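Local coordinates for luciferase-like monooxygenase (Streptomyces bottropensis, PDB 4US5), which probably acts as a flavin-dependent monooxygenase of the bacterial luciferase family, incorporating oxygen into a substrate, at residues 185-190 / 214-219. Numbering follows the deposited sequence.
Sequences GLPYAY and PDTPSP
Gly185 CA and Thr216 CA come within 6.2 Å of each other where the turn leaving helix 175-184 meets the irregular loop 214-219; a second approach lies between Pro187 CA and Pro219 CA, 6.5 Å apart. Gly185 ends its helix in a Schellman motif, with positive phi and two bonds back into the last turn, and it presents its carbonyl to the threonine. Thr216 gives the largest share of the buried surface: Thr216 CB lies 3.2 Å from Gly185 O, and the methyl Thr216 CG2 is 3.6 Å from that same Gly185 O. With CG2 anti to the backbone N (chi1 -41° for OG1), both branches of the threonine also meet CD of the Pro187 ring. Pro187 CD lies 3.9 Å from Thr216 OG1, with Thr216 CG2 slightly farther off. The contact is small and buried. Phe210, in the loop after helix 199-209, touches Thr216, while Trp169 of the neighbouring strand 167-172 touches Pro187. Segment 185-190 runs into strand 188-191, which pairs in parallel with strands 167-172 and 221-229, so the contact joins two successive helix-to-strand loops, which lead into neighbouring parallel strands of the TIM-barrel fold characteristic of bacterial luciferases.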
ATOM      1  N   GLY B 185      21.221  -1.575  17.295  1.00 23.27           N
ATOM      2  CA  GLY B 185      22.072  -1.902  16.174  1.00 23.65           C
ATOM      3  C   GLY B 185      21.397  -1.631  14.843  1.00 25.44           C
ATOM      4  O   GLY B 185      21.573  -2.375  13.897  1.00 26.60           O
ATOM      5  N   LEU B 186      20.644  -0.543  14.777  1.00 22.89           N
ATOM      6  CA  LEU B 186      19.934  -0.201  13.550  1.00 23.12           C
ATOM      7  C   LEU B 186      20.609   0.880  12.754  1.00 20.12           C
ATOM      8  O   LEU B 186      21.162   1.822  13.337  1.00 19.31           O
ATOM      9  CB  LEU B 186      18.534   0.268  13.894  1.00 23.83           C
ATOM     10  CG  LEU B 186      17.619  -0.841  14.348  1.00 24.90           C
ATOM     11  CD1 LEU B 186      16.353  -0.236  14.923  1.00 25.72           C
ATOM     12  CD2 LEU B 186      17.307  -1.805  13.217  1.00 27.00           C
ATOM     13  N   PRO B 187      20.479   0.819  11.414  1.00 19.61           N
ATOM     14  CA  PRO B 187      20.817   1.956  10.594  1.00 20.70           C
ATOM     15  C   PRO B 187      19.934   3.145  11.026  1.00 18.67           C
ATOM     16  O   PRO B 187      18.808   2.941  11.450  1.00 18.76           O
ATOM     17  CB  PRO B 187      20.472   1.484   9.175  1.00 21.73           C
ATOM     18  CG  PRO B 187      20.504  -0.003   9.234  1.00 22.83           C
ATOM     19  CD  PRO B 187      20.047  -0.343  10.608  1.00 22.51           C
ATOM     20  N   TYR B 188      20.476   4.361  10.936  1.00 20.24           N
ATOM     21  CA  TYR B 188      19.882   5.505  11.542  1.00 18.44           C
ATOM     22  C   TYR B 188      19.943   6.696  10.619  1.00 17.43           C
ATOM     23  O   TYR B 188      20.982   6.982  10.075  1.00 17.38           O
ATOM     24  CB  TYR B 188      20.633   5.838  12.836  1.00 18.86           C
ATOM     25  CG  TYR B 188      20.100   7.005  13.606  1.00 19.28           C
ATOM     26  CD1 TYR B 188      18.826   7.010  14.091  1.00 20.43           C
ATOM     27  CD2 TYR B 188      20.923   8.102  13.912  1.00 21.77           C
ATOM     28  CE1 TYR B 188      18.347   8.073  14.857  1.00 20.82           C
ATOM     29  CE2 TYR B 188      20.450   9.188  14.643  1.00 20.25           C
ATOM     30  CZ  TYR B 188      19.173   9.163  15.129  1.00 21.73           C
ATOM     31  OH  TYR B 188      18.699  10.199  15.889  1.00 23.86           O
ATOM     32  N   ALA B 189      18.814   7.391  10.472  1.00 18.12           N
ATOM     33  CA  ALA B 189      18.770   8.610   9.690  1.00 17.63           C
ATOM     34  C   ALA B 189      18.319   9.753  10.578  1.00 16.88           C
ATOM     35  O   ALA B 189      17.215   9.736  11.124  1.00 18.95           O
ATOM     36  CB  ALA B 189      17.832   8.440   8.522  1.00 19.13           C
ATOM     37  N   TYR B 190      19.185  10.745  10.741  1.00 16.71           N
ATOM     38  CA  TYR B 190      18.892  11.911  11.582  1.00 17.45           C
ATOM     39  C   TYR B 190      18.393  13.087  10.784  1.00 15.58           C
ATOM     40  O   TYR B 190      19.065  13.560   9.853  1.00 18.35           O
ATOM     41  CB  TYR B 190      20.135  12.369  12.371  1.00 17.16           C
ATOM     42  CG  TYR B 190      19.833  13.450  13.390  1.00 18.14           C
ATOM     43  CD1 TYR B 190      19.384  13.131  14.644  1.00 18.11           C
ATOM     44  CD2 TYR B 190      20.000  14.794  13.079  1.00 19.14           C
ATOM     45  CE1 TYR B 190      19.107  14.129  15.586  1.00 17.27           C
ATOM     46  CE2 TYR B 190      19.725  15.793  14.001  1.00 18.51           C
ATOM     47  CZ  TYR B 190      19.252  15.441  15.261  1.00 18.69           C
ATOM     48  OH  TYR B 190      18.973  16.426  16.182  1.00 19.95           O
ATOM     49  N   PRO B 214      21.682  -7.503  14.011  1.00 56.31           N
ATOM     50  CA  PRO B 214      21.683  -8.738  13.204  1.00 59.17           C
ATOM     51  C   PRO B 214      22.387  -8.638  11.847  1.00 54.76           C
ATOM     52  O   PRO B 214      23.280  -9.448  11.552  1.00 58.14           O
ATOM     53  CB  PRO B 214      20.188  -9.066  13.018  1.00 61.24           C
ATOM     54  CG  PRO B 214      19.419  -8.136  13.889  1.00 58.70           C
ATOM     55  CD  PRO B 214      20.357  -7.195  14.579  1.00 60.75           C
ATOM     56  N   ASP B 215      22.008  -7.657  11.044  1.00 50.39           N
ATOM     57  CA  ASP B 215      22.642  -7.488   9.721  1.00 52.30           C
ATOM     58  C   ASP B 215      23.475  -6.228   9.689  1.00 45.32           C
ATOM     59  O   ASP B 215      23.856  -5.767   8.629  1.00 44.89           O
ATOM     60  CB  ASP B 215      21.623  -7.540   8.576  1.00 58.06           C
ATOM     61  CG  ASP B 215      20.871  -8.866   8.536  1.00 64.03           C
ATOM     62  OD1 ASP B 215      21.510  -9.940   8.417  1.00 63.03           O
ATOM     63  OD2 ASP B 215      19.635  -8.833   8.672  1.00 65.75           O
ATOM     64  N   THR B 216      23.797  -5.697  10.866  1.00 43.36           N
ATOM     65  CA  THR B 216      24.430  -4.400  10.954  1.00 37.76           C
ATOM     66  C   THR B 216      25.639  -4.389  11.915  1.00 33.51           C
ATOM     67  O   THR B 216      25.505  -4.010  13.078  1.00 31.27           O
ATOM     68  CB  THR B 216      23.367  -3.389  11.415  1.00 40.29           C
ATOM     69  OG1 THR B 216      22.131  -3.672  10.734  1.00 38.12           O
ATOM     70  CG2 THR B 216      23.796  -1.980  11.115  1.00 39.53           C
ATOM     71  N   PRO B 217      26.820  -4.800  11.422  1.00 34.05           N
ATOM     72  CA  PRO B 217      28.001  -4.898  12.290  1.00 34.47           C
ATOM     73  C   PRO B 217      28.592  -3.560  12.696  1.00 33.26           C
ATOM     74  O   PRO B 217      29.287  -3.486  13.701  1.00 32.28           O
ATOM     75  CB  PRO B 217      28.997  -5.655  11.427  1.00 33.61           C
ATOM     76  CG  PRO B 217      28.636  -5.302  10.038  1.00 37.34           C
ATOM     77  CD  PRO B 217      27.126  -5.231  10.054  1.00 33.96           C
ATOM     78  N   SER B 218      28.341  -2.518  11.896  1.00 34.31           N
ATOM     79  CA  SER B 218      28.896  -1.178  12.163  1.00 33.46           C
ATOM     80  C   SER B 218      27.795  -0.093  12.001  1.00 32.30           C
ATOM     81  O   SER B 218      26.749  -0.358  11.367  1.00 28.26           O
ATOM     82  CB  SER B 218      30.067  -0.926  11.221  1.00 36.54           C
ATOM     83  OG  SER B 218      29.673  -1.149   9.890  1.00 45.30           O
ATOM     84  N   PRO B 219      27.998   1.099  12.589  1.00 27.91           N
ATOM     85  CA  PRO B 219      27.010   2.176  12.437  1.00 27.50           C
ATOM     86  C   PRO B 219      26.746   2.470  10.969  1.00 26.69           C
ATOM     87  O   PRO B 219      27.652   2.400  10.147  1.00 26.82           O
ATOM     88  CB  PRO B 219      27.679   3.374  13.122  1.00 29.57           C
ATOM     89  CG  PRO B 219      28.704   2.776  14.040  1.00 28.99           C
ATOM     90  CD  PRO B 219      29.172   1.533  13.370  1.00 29.49           C
TER